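Local atomic coordinates of putative dehydrogenase (Pseudarthrobacter phenanthrenivorans, PDB entry 6A3F), a protein that catalyses the NAD(+)-dependent oxidation of levoglucosan to 3-dehydrolevoglucosan, as a homotetramer of the Gfo/Idh/MocA family. Residues P92-V97 and A116-I121; N23-L28 and V57-A62; N144-V149 and G374-S379; G27-G32 and R86-D91; I109-A114 and K134-A139. All coordinates share one frame; numbering follows the deposited sequence.

Contact 1: P92-V97 and A116-I121; sequences PDIHVV and AGKHII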
# COMPACT_ATOMS: atom_id res chain seq x y z
N PRO B 92 10.30 -51.14 10.41
CA PRO B 92 10.38 -51.26 8.97
C PRO B 92 9.11 -50.75 8.28
O PRO B 92 9.14 -50.57 7.09
CB PRO B 92 10.59 -52.76 8.73
CG PRO B 92 9.82 -53.39 9.83
CD PRO B 92 10.08 -52.47 11.02
N ASP B 93 8.03 -50.49 9.02
CA ASP B 93 6.77 -50.04 8.41
C ASP B 93 6.58 -48.53 8.38
O ASP B 93 5.46 -48.06 8.09
CB ASP B 93 5.59 -50.65 9.18
CG ASP B 93 5.50 -52.13 8.96
OD1 ASP B 93 5.68 -52.58 7.80
OD2 ASP B 93 5.31 -52.86 9.95
N ILE B 94 7.59 -47.80 8.83
CA ILE B 94 7.61 -46.35 8.63
C ILE B 94 8.33 -46.05 7.32
O ILE B 94 9.45 -46.52 7.10
CB ILE B 94 8.24 -45.65 9.83
CG1 ILE B 94 7.47 -45.98 11.11
CG2 ILE B 94 8.41 -44.15 9.59
CD1 ILE B 94 6.08 -45.43 11.17
N HIS B 95 7.68 -45.28 6.44
CA HIS B 95 8.23 -44.99 5.12
C HIS B 95 8.92 -43.62 5.10
O HIS B 95 9.88 -43.46 4.38
CB HIS B 95 7.14 -45.10 4.06
CG HIS B 95 6.42 -46.40 4.13
ND1 HIS B 95 5.16 -46.50 4.68
CD2 HIS B 95 6.81 -47.65 3.78
CE1 HIS B 95 4.78 -47.77 4.62
NE2 HIS B 95 5.78 -48.48 4.09
N VAL B 96 8.43 -42.69 5.91
CA VAL B 96 8.84 -41.28 5.86
C VAL B 96 9.15 -40.79 7.27
O VAL B 96 8.34 -40.93 8.18
CB VAL B 96 7.73 -40.40 5.23
CG1 VAL B 96 8.11 -38.94 5.28
CG2 VAL B 96 7.41 -40.82 3.79
N VAL B 97 10.30 -40.15 7.42
CA VAL B 97 10.65 -39.49 8.65
C VAL B 97 10.66 -37.97 8.46
O VAL B 97 11.34 -37.46 7.55
CB VAL B 97 12.01 -39.99 9.14
CG1 VAL B 97 12.48 -39.28 10.39
CG2 VAL B 97 11.94 -41.50 9.36
N ALA B 116 18.53 -46.51 7.36
CA ALA B 116 17.37 -47.39 7.40
C ALA B 116 16.52 -47.28 6.12
O ALA B 116 15.47 -47.89 6.05
CB ALA B 116 16.54 -47.09 8.62
N GLY B 117 16.94 -46.52 5.12
CA GLY B 117 16.22 -46.47 3.81
C GLY B 117 14.92 -45.66 3.86
O GLY B 117 14.00 -45.90 3.06
N LYS B 118 14.81 -44.70 4.76
CA LYS B 118 13.57 -43.91 4.90
C LYS B 118 13.68 -42.60 4.11
O LYS B 118 14.72 -42.02 3.97
CB LYS B 118 13.28 -43.74 6.39
CG LYS B 118 12.74 -45.02 7.02
CD LYS B 118 12.76 -45.08 8.52
CE LYS B 118 11.89 -46.19 9.09
NZ LYS B 118 11.94 -47.45 8.31
N HIS B 119 12.56 -42.17 3.54
CA HIS B 119 12.48 -40.84 2.92
C HIS B 119 12.43 -39.80 4.03
O HIS B 119 11.83 -40.03 5.11
CB HIS B 119 11.25 -40.77 2.00
CG HIS B 119 11.18 -41.85 0.97
ND1 HIS B 119 12.00 -41.88 -0.16
CD2 HIS B 119 10.37 -42.93 0.88
CE1 HIS B 119 11.70 -42.95 -0.88
NE2 HIS B 119 10.69 -43.60 -0.28
N ILE B 120 13.07 -38.66 3.79
CA ILE B 120 13.27 -37.71 4.91
C ILE B 120 12.87 -36.29 4.47
O ILE B 120 13.39 -35.81 3.46
CB ILE B 120 14.73 -37.70 5.41
CG1 ILE B 120 15.26 -39.10 5.73
CG2 ILE B 120 14.87 -36.73 6.59
CD1 ILE B 120 16.78 -39.23 5.63
N ILE B 121 12.07 -35.64 5.30
CA ILE B 121 11.97 -34.18 5.27
C ILE B 121 12.52 -33.64 6.59
O ILE B 121 12.10 -34.02 7.64
CB ILE B 121 10.54 -33.66 4.96
CG1 ILE B 121 10.50 -32.13 4.88
CG2 ILE B 121 9.50 -34.17 5.93
CD1 ILE B 121 9.30 -31.60 4.08
O HOH W 1 10.70 -45.72 3.06

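Contact 2: N23-L28 and V57-A62; sequences NLNVGL and VRKVIA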
# COMPACT_ATOMS: atom_id res chain seq x y z
N ASN B 23 -0.43 -46.16 0.74
CA ASN B 23 -0.32 -45.51 2.03
C ASN B 23 1.16 -45.38 2.41
O ASN B 23 1.90 -46.34 2.32
CB ASN B 23 -1.08 -46.30 3.08
CG ASN B 23 -2.58 -46.21 2.93
OD1 ASN B 23 -3.10 -45.38 2.18
ND2 ASN B 23 -3.29 -47.04 3.66
N LEU B 24 1.61 -44.17 2.78
CA LEU B 24 2.98 -43.95 3.26
C LEU B 24 2.90 -43.46 4.72
O LEU B 24 2.27 -42.42 5.03
CB LEU B 24 3.71 -42.96 2.36
CG LEU B 24 4.15 -43.47 0.99
CD1 LEU B 24 4.58 -42.33 0.13
CD2 LEU B 24 5.28 -44.49 1.08
N ASN B 25 3.52 -44.24 5.61
CA ASN B 25 3.44 -44.03 7.03
C ASN B 25 4.53 -43.03 7.42
O ASN B 25 5.72 -43.25 7.21
CB ASN B 25 3.55 -45.35 7.80
CG ASN B 25 2.36 -46.27 7.63
OD1 ASN B 25 1.22 -45.83 7.63
ND2 ASN B 25 2.61 -47.56 7.53
N VAL B 26 4.08 -41.93 8.01
CA VAL B 26 4.95 -40.85 8.46
C VAL B 26 5.19 -40.96 9.95
O VAL B 26 4.23 -41.07 10.74
CB VAL B 26 4.33 -39.46 8.16
CG1 VAL B 26 5.20 -38.34 8.69
CG2 VAL B 26 4.03 -39.29 6.68
N GLY B 27 6.47 -40.86 10.30
CA GLY B 27 6.90 -40.58 11.65
C GLY B 27 7.38 -39.14 11.80
O GLY B 27 8.34 -38.77 11.15
N LEU B 28 6.69 -38.36 12.60
CA LEU B 28 7.08 -36.97 12.93
C LEU B 28 7.87 -36.97 14.24
O LEU B 28 7.40 -37.48 15.24
CB LEU B 28 5.79 -36.15 13.05
CG LEU B 28 5.92 -34.71 13.54
CD1 LEU B 28 6.76 -33.90 12.58
CD2 LEU B 28 4.56 -34.06 13.68
N VAL B 57 -0.03 -41.12 5.99
CA VAL B 57 -0.66 -41.59 7.20
C VAL B 57 0.17 -41.07 8.37
O VAL B 57 1.40 -41.23 8.40
CB VAL B 57 -0.78 -43.13 7.24
CG1 VAL B 57 -1.28 -43.60 8.61
CG2 VAL B 57 -1.67 -43.71 6.15
N ARG B 58 -0.50 -40.46 9.33
CA ARG B 58 0.13 -39.93 10.49
C ARG B 58 0.32 -41.10 11.46
O ARG B 58 -0.51 -41.32 12.31
CB ARG B 58 -0.71 -38.81 11.12
CG ARG B 58 -0.90 -37.60 10.21
CD ARG B 58 -1.96 -36.61 10.66
NE ARG B 58 -3.28 -37.01 10.18
CZ ARG B 58 -4.44 -36.67 10.71
NH1 ARG B 58 -4.52 -35.94 11.81
NH2 ARG B 58 -5.55 -37.15 10.16
N LYS B 59 1.42 -41.84 11.28
CA LYS B 59 1.53 -43.16 11.89
C LYS B 59 2.03 -43.03 13.33
O LYS B 59 1.42 -43.59 14.27
CB LYS B 59 2.44 -44.07 11.06
CG LYS B 59 2.45 -45.53 11.52
CD LYS B 59 1.06 -46.16 11.53
CE LYS B 59 1.14 -47.67 11.53
NZ LYS B 59 -0.15 -48.29 11.15
N VAL B 60 3.12 -42.30 13.50
CA VAL B 60 3.75 -42.20 14.82
C VAL B 60 4.38 -40.82 15.00
O VAL B 60 4.93 -40.28 14.06
CB VAL B 60 4.80 -43.31 14.98
CG1 VAL B 60 5.98 -43.15 14.05
CG2 VAL B 60 5.28 -43.41 16.41
N ILE B 61 4.32 -40.29 16.22
CA ILE B 61 4.97 -39.04 16.61
C ILE B 61 5.87 -39.31 17.83
O ILE B 61 5.48 -40.03 18.74
CB ILE B 61 3.92 -37.94 16.88
CG1 ILE B 61 4.55 -36.56 17.12
CG2 ILE B 61 2.97 -38.32 18.00
CD1 ILE B 61 3.54 -35.45 17.05
N ALA B 62 7.07 -38.74 17.79
CA ALA B 62 8.02 -38.79 18.91
C ALA B 62 8.09 -37.43 19.59
O ALA B 62 8.24 -36.41 18.89
CB ALA B 62 9.37 -39.16 18.38

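Contact 3: N144-V149 and G374-S379; sequences NIVHMV and GSVSPS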
# COMPACT_ATOMS: atom_id res chain seq x y z
N ASN B 144 18.56 -44.56 -2.56
CA ASN B 144 17.38 -44.41 -3.40
C ASN B 144 16.22 -43.86 -2.55
O ASN B 144 15.15 -44.51 -2.34
CB ASN B 144 17.06 -45.72 -4.11
CG ASN B 144 15.92 -45.59 -5.10
OD1 ASN B 144 15.80 -44.57 -5.78
ND2 ASN B 144 15.08 -46.61 -5.18
N ILE B 145 16.43 -42.66 -2.02
CA ILE B 145 15.43 -42.09 -1.12
C ILE B 145 15.23 -40.62 -1.48
O ILE B 145 16.12 -39.99 -2.08
CB ILE B 145 15.84 -42.24 0.35
CG1 ILE B 145 17.15 -41.51 0.65
CG2 ILE B 145 15.92 -43.71 0.71
CD1 ILE B 145 17.69 -41.69 2.05
N VAL B 146 14.07 -40.10 -1.12
CA VAL B 146 13.76 -38.71 -1.36
C VAL B 146 14.15 -37.96 -0.10
O VAL B 146 13.76 -38.37 1.03
CB VAL B 146 12.27 -38.53 -1.68
CG1 VAL B 146 11.94 -37.03 -1.81
CG2 VAL B 146 11.89 -39.29 -2.93
N HIS B 147 14.94 -36.92 -0.27
CA HIS B 147 15.34 -36.09 0.84
C HIS B 147 15.00 -34.63 0.55
O HIS B 147 15.30 -34.12 -0.55
CB HIS B 147 16.85 -36.25 1.14
CG HIS B 147 17.73 -36.26 -0.06
ND1 HIS B 147 18.40 -35.14 -0.47
CD2 HIS B 147 18.07 -37.26 -0.91
CE1 HIS B 147 19.12 -35.44 -1.54
NE2 HIS B 147 18.94 -36.74 -1.82
N MET B 148 14.45 -33.95 1.56
CA MET B 148 13.95 -32.57 1.37
C MET B 148 14.25 -31.73 2.61
O MET B 148 14.10 -32.19 3.74
CB MET B 148 12.44 -32.60 1.12
CG MET B 148 11.88 -31.33 0.49
SD MET B 148 10.12 -31.46 0.18
CE MET B 148 9.86 -30.00 -0.83
N VAL B 149 14.68 -30.48 2.38
CA VAL B 149 14.83 -29.52 3.50
C VAL B 149 13.67 -28.50 3.42
O VAL B 149 13.26 -28.13 2.32
CB VAL B 149 16.22 -28.85 3.52
CG1 VAL B 149 16.53 -28.06 2.27
CG2 VAL B 149 16.41 -28.01 4.76
N GLY B 374 11.52 -40.30 -7.92
CA GLY B 374 12.39 -39.20 -8.36
C GLY B 374 12.92 -38.39 -7.18
O GLY B 374 12.92 -38.86 -6.04
N SER B 375 13.35 -37.18 -7.47
CA SER B 375 13.88 -36.30 -6.44
C SER B 375 13.09 -34.99 -6.36
O SER B 375 12.29 -34.68 -7.22
CB SER B 375 15.30 -36.05 -6.69
OG SER B 375 15.42 -35.33 -7.88
N VAL B 376 13.36 -34.22 -5.30
CA VAL B 376 12.66 -33.00 -5.04
C VAL B 376 13.67 -31.89 -4.78
O VAL B 376 14.86 -32.12 -4.39
CB VAL B 376 11.66 -33.18 -3.89
CG1 VAL B 376 12.33 -33.21 -2.53
CG2 VAL B 376 10.56 -32.15 -3.96
N SER B 377 13.20 -30.67 -5.03
CA SER B 377 13.96 -29.47 -4.72
C SER B 377 13.16 -28.60 -3.75
O SER B 377 11.93 -28.46 -3.94
CB SER B 377 14.23 -28.72 -6.01
OG SER B 377 15.15 -27.69 -5.76
N PRO B 378 13.79 -28.02 -2.71
CA PRO B 378 15.19 -28.23 -2.30
C PRO B 378 15.46 -29.53 -1.52
O PRO B 378 14.72 -29.90 -0.59
CB PRO B 378 15.47 -27.01 -1.43
CG PRO B 378 14.12 -26.77 -0.74
CD PRO B 378 13.06 -27.27 -1.69
N SER B 379 16.57 -30.18 -1.91
CA SER B 379 17.01 -31.44 -1.30
C SER B 379 18.06 -31.16 -0.22
O SER B 379 18.40 -30.03 0.11
CB SER B 379 17.55 -32.37 -2.35
OG SER B 379 18.87 -31.97 -2.71
O HOH W 2 15.20 -35.43 -3.15

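Contact 4: G27-G32 and R86-D91; sequences GLIGGG and RSIIDD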
# COMPACT_ATOMS: atom_id res chain seq x y z
N GLY B 27 6.47 -40.86 10.30
CA GLY B 27 6.90 -40.58 11.65
C GLY B 27 7.38 -39.14 11.80
O GLY B 27 8.34 -38.77 11.15
N LEU B 28 6.69 -38.36 12.60
CA LEU B 28 7.08 -36.97 12.93
C LEU B 28 7.87 -36.97 14.24
O LEU B 28 7.40 -37.48 15.24
CB LEU B 28 5.79 -36.15 13.05
CG LEU B 28 5.92 -34.71 13.54
CD1 LEU B 28 6.76 -33.90 12.58
CD2 LEU B 28 4.56 -34.06 13.68
N ILE B 29 9.05 -36.40 14.22
CA ILE B 29 9.88 -36.29 15.41
C ILE B 29 9.91 -34.82 15.82
O ILE B 29 10.46 -33.99 15.06
CB ILE B 29 11.30 -36.85 15.13
CG1 ILE B 29 11.22 -38.30 14.65
CG2 ILE B 29 12.21 -36.68 16.34
CD1 ILE B 29 12.53 -38.85 14.13
N GLY B 30 9.29 -34.52 16.97
CA GLY B 30 9.33 -33.19 17.58
C GLY B 30 8.37 -32.23 16.89
O GLY B 30 7.27 -32.58 16.57
N GLY B 31 8.79 -30.99 16.65
CA GLY B 31 7.96 -30.04 15.94
C GLY B 31 7.45 -28.91 16.81
O GLY B 31 7.03 -27.91 16.26
N GLY B 32 7.51 -29.05 18.13
CA GLY B 32 6.99 -27.97 19.04
C GLY B 32 5.50 -27.67 18.83
O GLY B 32 4.69 -28.58 18.50
N ARG B 86 14.62 -43.44 17.89
CA ARG B 86 15.26 -44.57 17.21
C ARG B 86 14.22 -45.65 16.87
O ARG B 86 14.38 -46.32 15.86
CB ARG B 86 16.38 -45.20 18.06
CG ARG B 86 17.53 -44.25 18.38
CD ARG B 86 18.87 -44.94 18.54
NE ARG B 86 19.35 -45.52 17.28
CZ ARG B 86 20.25 -44.96 16.47
NH1 ARG B 86 20.92 -43.89 16.86
NH2 ARG B 86 20.44 -45.45 15.26
N SER B 87 13.17 -45.80 17.68
CA SER B 87 12.14 -46.84 17.46
C SER B 87 11.39 -46.61 16.15
O SER B 87 10.86 -47.55 15.51
CB SER B 87 11.18 -46.93 18.61
OG SER B 87 10.34 -45.79 18.66
N ILE B 88 11.31 -45.33 15.78
CA ILE B 88 10.70 -44.95 14.51
C ILE B 88 11.65 -45.34 13.38
O ILE B 88 11.21 -45.97 12.42
CB ILE B 88 10.36 -43.44 14.47
CG1 ILE B 88 9.26 -43.07 15.47
CG2 ILE B 88 9.95 -43.07 13.06
CD1 ILE B 88 9.02 -41.57 15.65
N ILE B 89 12.92 -44.94 13.49
CA ILE B 89 13.96 -45.23 12.49
C ILE B 89 14.01 -46.77 12.29
O ILE B 89 14.18 -47.24 11.17
CB ILE B 89 15.33 -44.66 12.93
CG1 ILE B 89 15.42 -43.12 12.99
CG2 ILE B 89 16.48 -45.24 12.10
CD1 ILE B 89 14.34 -42.35 12.26
N ASP B 90 13.89 -47.57 13.35
CA ASP B 90 14.03 -49.08 13.22
C ASP B 90 12.73 -49.84 12.87
O ASP B 90 12.70 -51.08 12.82
CB ASP B 90 14.64 -49.70 14.49
CG ASP B 90 16.02 -49.15 14.78
OD1 ASP B 90 16.71 -48.77 13.83
OD2 ASP B 90 16.41 -49.03 15.95
N ASP B 91 11.65 -49.11 12.60
CA ASP B 91 10.36 -49.74 12.37
C ASP B 91 10.31 -49.89 10.90
O ASP B 91 10.26 -48.89 10.20
CB ASP B 91 9.23 -48.88 12.92
CG ASP B 91 7.85 -49.45 12.69
OD1 ASP B 91 7.67 -50.33 11.83
OD2 ASP B 91 6.92 -48.94 13.39

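Contact 5: I109-A114 and K134-A139; sequences IAIAAA and KAMYDA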
# COMPACT_ATOMS: atom_id res chain seq x y z
N ILE B 109 19.72 -37.97 13.53
CA ILE B 109 18.46 -38.53 13.17
C ILE B 109 18.43 -38.81 11.68
O ILE B 109 18.02 -39.88 11.29
CB ILE B 109 17.30 -37.62 13.63
CG1 ILE B 109 17.32 -37.50 15.15
CG2 ILE B 109 15.96 -38.13 13.11
CD1 ILE B 109 16.29 -36.55 15.71
N ALA B 110 18.88 -37.86 10.86
CA ALA B 110 18.76 -38.01 9.45
C ALA B 110 19.68 -39.13 8.95
O ALA B 110 19.29 -39.91 8.07
CB ALA B 110 19.10 -36.72 8.75
N ILE B 111 20.88 -39.19 9.49
CA ILE B 111 21.84 -40.18 9.01
C ILE B 111 21.33 -41.59 9.35
O ILE B 111 21.42 -42.46 8.51
CB ILE B 111 23.25 -39.88 9.55
CG1 ILE B 111 23.79 -38.60 8.89
CG2 ILE B 111 24.19 -41.08 9.35
CD1 ILE B 111 24.92 -37.96 9.64
N ALA B 112 20.76 -41.75 10.55
CA ALA B 112 20.16 -43.00 10.98
C ALA B 112 18.97 -43.37 10.08
O ALA B 112 18.85 -44.54 9.62
CB ALA B 112 19.77 -42.93 12.44
N ALA B 113 18.09 -42.40 9.78
CA ALA B 113 16.98 -42.61 8.83
C ALA B 113 17.50 -42.96 7.42
O ALA B 113 16.95 -43.82 6.74
CB ALA B 113 16.12 -41.37 8.78
N ALA B 114 18.51 -42.25 6.93
CA ALA B 114 19.08 -42.57 5.61
C ALA B 114 19.58 -44.03 5.58
O ALA B 114 19.33 -44.76 4.63
CB ALA B 114 20.21 -41.62 5.28
N LYS B 134 27.32 -31.58 5.66
CA LYS B 134 27.98 -32.45 4.65
C LYS B 134 27.75 -33.94 4.96
O LYS B 134 27.49 -34.74 4.06
CB LYS B 134 29.48 -32.17 4.64
CG LYS B 134 30.27 -32.91 3.57
CD LYS B 134 31.77 -32.67 3.68
CE LYS B 134 32.54 -33.26 2.50
NZ LYS B 134 32.43 -34.73 2.53
N ALA B 135 27.81 -34.30 6.24
CA ALA B 135 27.61 -35.66 6.65
C ALA B 135 26.19 -36.10 6.31
O ALA B 135 25.95 -37.23 5.92
CB ALA B 135 27.89 -35.80 8.13
N MET B 136 25.21 -35.20 6.46
CA MET B 136 23.81 -35.58 6.10
C MET B 136 23.67 -35.78 4.59
O MET B 136 23.09 -36.78 4.07
CB MET B 136 22.83 -34.50 6.59
CG MET B 136 22.76 -34.43 8.09
SD MET B 136 21.93 -32.91 8.70
CE MET B 136 20.25 -33.29 8.17
N TYR B 137 24.20 -34.83 3.87
CA TYR B 137 24.17 -34.94 2.43
C TYR B 137 24.85 -36.24 1.98
O TYR B 137 24.30 -37.02 1.17
CB TYR B 137 24.85 -33.70 1.86
CG TYR B 137 25.03 -33.76 0.39
CD1 TYR B 137 23.94 -33.97 -0.43
CD2 TYR B 137 26.28 -33.62 -0.18
CE1 TYR B 137 24.08 -34.04 -1.80
CE2 TYR B 137 26.44 -33.69 -1.56
CZ TYR B 137 25.34 -33.89 -2.36
OH TYR B 137 25.48 -33.98 -3.71
N ASP B 138 26.07 -36.50 2.52
CA ASP B 138 26.80 -37.73 2.12
C ASP B 138 25.99 -39.00 2.43
O ASP B 138 25.97 -39.95 1.66
CB ASP B 138 28.16 -37.76 2.78
CG ASP B 138 29.14 -36.81 2.18
OD1 ASP B 138 28.97 -36.32 1.01
OD2 ASP B 138 30.14 -36.54 2.90
N ALA B 139 25.24 -39.00 3.52
CA ALA B 139 24.47 -40.16 3.90
C ALA B 139 23.32 -40.43 2.93
O ALA B 139 22.81 -41.54 2.91
CB ALA B 139 23.94 -39.95 5.29

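Contact 1: P92-V97 and A116-I121
Val96 and Val97 run parallel to His119 and Ile120, and the backbone supplies the regular part of the joint. Val97 N bonds to His119 O (2.8 Å), and Val97 O takes Ile121 N at 3.0 Å. Just before the paired residues, Lys118 adds a side-chain grip. Its chain crosses Ile94 and Val97, Lys118 CE resting 3.8 Å from Ile94 CB and Lys118 CD equally far from Val97 CG2. A bend at the last torsion (chi4 39°) then turns Lys118 NZ onto Ile94 O, 2.9 Å away and tilted only slightly from the carbonyl plane; Asp91 O is a second partner of the same ammonium group.

The other flank is looser. His95 O accepts from His119 N and also from a water at 2.7 Å, which makes a weak second bond to Gly117 O. The His119 ring passes His95 O obliquely, with CD2 3.6 Å from it, while its ND1 is paired with Val146 N. Pro92 only brushes the lysine, and Gly117, with positive phi, closes helix 106-115 in a Schellman motif.

Helix 106-115 links the two strands, making a beta-alpha-beta crossover of the Rossmann domain. Chemically, a buried amine held by two carbonyls ties the loop between helix 85-89 and strand 96-100 to the residue just before strand 119-122, and those dipoles would probably help stabilise the positive charge of Lys118.

Contact 2: N23-L28 and V57-A62
Val57, Leu28 and Asn25 bury the most surface where the parallel strands 23-30 and 55-62 meet. Val57 lies beside Asn25, both pointing the same way, and Val57 CB sits 3.4 Å from Asn25 OD1. The Asn25 side chain also runs alongside that of Lys59, with Asn25 CB 3.7 Å from Lys59 CB, while Asn25 ND2 turns to Asp93 O and Lys59 NZ forms a salt bridge with Glu79. At the other end of the pairing Leu28 shares a face with Ile61. The leucine CG stands opposite its backbone N (chi1 174°), and Leu28 CD2 reaches Ile61 CD1 at 3.8 Å.

Between these two groups the register slips by one residue in a beta bulge. Val26 O collects two donors there, Lys59 N at 3.0 Å and Val60 N at 3.2 Å. Regular pairing resumes beyond it, Ala62 N bonding to Leu28 O (2.9 Å).

The pair belongs to the first beta-alpha-beta unit of the Rossmann fold, whose second strand runs on to Glu63, an NADH-binding residue. The polar side chains of Asn25 and Lys59 lie in the first half, beside Val57, whereas the pairing beyond the bulge is aliphatic, Leu28 with Ile61; one carbonyl, accepting two hydrogen bonds, accommodates the extra residue of the bulge.

Contact 3: N144-V149 and G374-S379
Strand 147-149, the last of the parallel Rossmann sheet in this chain, is flanked by the loop that leads into helix 380-399, and Ser379 is the N-cap of that helix. The direct backbone bond between them runs from Val149 N to Pro378 O (3.0 Å), approaching well out of the carbonyl plane, by 32°. A cis peptide precedes Pro378, whose ring packs by CB against Val149 CG1 at 4.0 Å.

Val376 supplies the apolar middle. With chi1 at 76°, Val376 CG1 sits between backbone N and carbonyl carbon, and from there it meets Met148 CG at 3.6 Å and Val146 CG1 at 3.9 Å, crossing each side chain at about a right angle. Met148, extended beyond CG, carries its methyl on toward Val376 CG2.

Toward the start of the strand the link becomes indirect: a water accepts from both His147 N and Val376 N, and it lies over the centre of one face of the His147 ring. Ser379 CB lies 3.5 Å from His147 ND1, while ND1 is bonded to Phe380 N and Ser379 OG to Ala381 N, so both residues serve the opening turn of the helix.

Strand 119-122 pairs with the strand on its inner side, helix 355-371 covers Val146 and Met148 through Phe366, and Arg154 and Arg155 border the loop at Ser377 and Pro378.

Contact 4: G27-G32 and R86-D91
This is a small, wholly apolar helix-on-sheet contact: Ile88 and Ile89 of the short helix 85-89 settle on Gly27 and Ile29 of strand 23-30, near the middle of the parallel Rossmann sheet. About 149 Å² is buried in all, and the touching residues are buried in the assembled protein.

Ile88 carries most of it, using both branches. Ile88 CG2 lies over the glycine, 4.2 Å from Gly27 CA; because glycine has no side chain, the helix can bring this methyl directly against the strand backbone. The longer branch runs out, extended at chi2 (171°), so that Ile88 CD1 meets Ile29 CG1 at 4.1 Å. The two isoleucines slide past each other in opposite directions rather than meeting end on. Ile89 makes a lighter touch, CD1 to CD1 with Ile29 at 4.4 Å.

Neighbouring parts of the fold complete the packing. Val60 and Ala62 of strand 55-62 also border Ile88, whereas Val97 and helix 106-115 close round Ile89 and Ile29. The helix ends immediately afterwards, with Asp90 N bonded back to Arg86 O at 2.8 Å.

The strand ends at Gly30 and is followed by Gly31 and Gly32; all three have positive phi and take no part in the packing. Gly30 and Gly32 fit the GxGxxG pattern, and Phe33 and Met34, which bind NADH, follow at once. A buried first strand leading into such a glycine-rich turn is the hallmark of the dinucleotide-binding Rossmann fold.

Contact 5: I109-A114 and K134-A139
Ala114 meets Ala139 at a flat group, the peptide carbonyl: Ala114 CB stands 3.5 Å from Ala139 O, an oxygen also bonded to Lys143 NZ. Ile111 does likewise one turn earlier, with Ile111 CG1 3.9 Å from Ala135 O. No ring lies in the interface; Tyr137 points away and packs on Ala381. The carboxylate of Asp138 is likewise turned elsewhere, gripped at OD2 through its syn lone pair by Lys134 NZ (2.9 Å) and at OD1 by Lys141.

Helices 106-115 and 130-141 run nearly parallel here, their local axes 9.0 Å apart and inclined by 10°. They are successive helices of the Rossmann domain, packed side by side on the same face of the sheet, with strand 119-122 between them in sequence. Small residues permit this approach, and Ile111 packs against the small side chains of Ala135 and Ala139. Ile111 CG1, on the side of the backbone N (chi1 -70°), nestles against Ala139 CB at 3.8 Å, and CD1 continues to Ala135 CB.

Deeper toward the sheet, Met136 bends at chi3 (69°) and sets its CE methyl on Ala110 CB, 3.7 Å away. Phe380 of helix 380-399 touches both Ala110 and Met136, and the methionine side chain comes within about 4 Å of that of His106, an NADH-binding residue.

In the fold
Along the chain the order is contacts 2 and 4, which share Gly27 and Leu28, then contacts 1 and 5, whose segments alternate, and lastly contact 3, which brings back a loop more than 200 residues later. Contacts 1, 2 and 3 lie across one parallel sheet: strand 55-62, then 23-30, 96-100, 119-122 and 147-149. Contact 4 presses a short helix onto this sheet, its centre about 8 Å from that of contact 2 and about 9 Å from that of contact 1; contact 5 joins two flanking helices, about 12 Å from contact 1 centre to centre. Contacts 1, 2, 4 and 5 lie within the NAD-binding Rossmann domain, and contact 3, centred about 18 Å from contact 2, fastens its far edge to the chain's late helices.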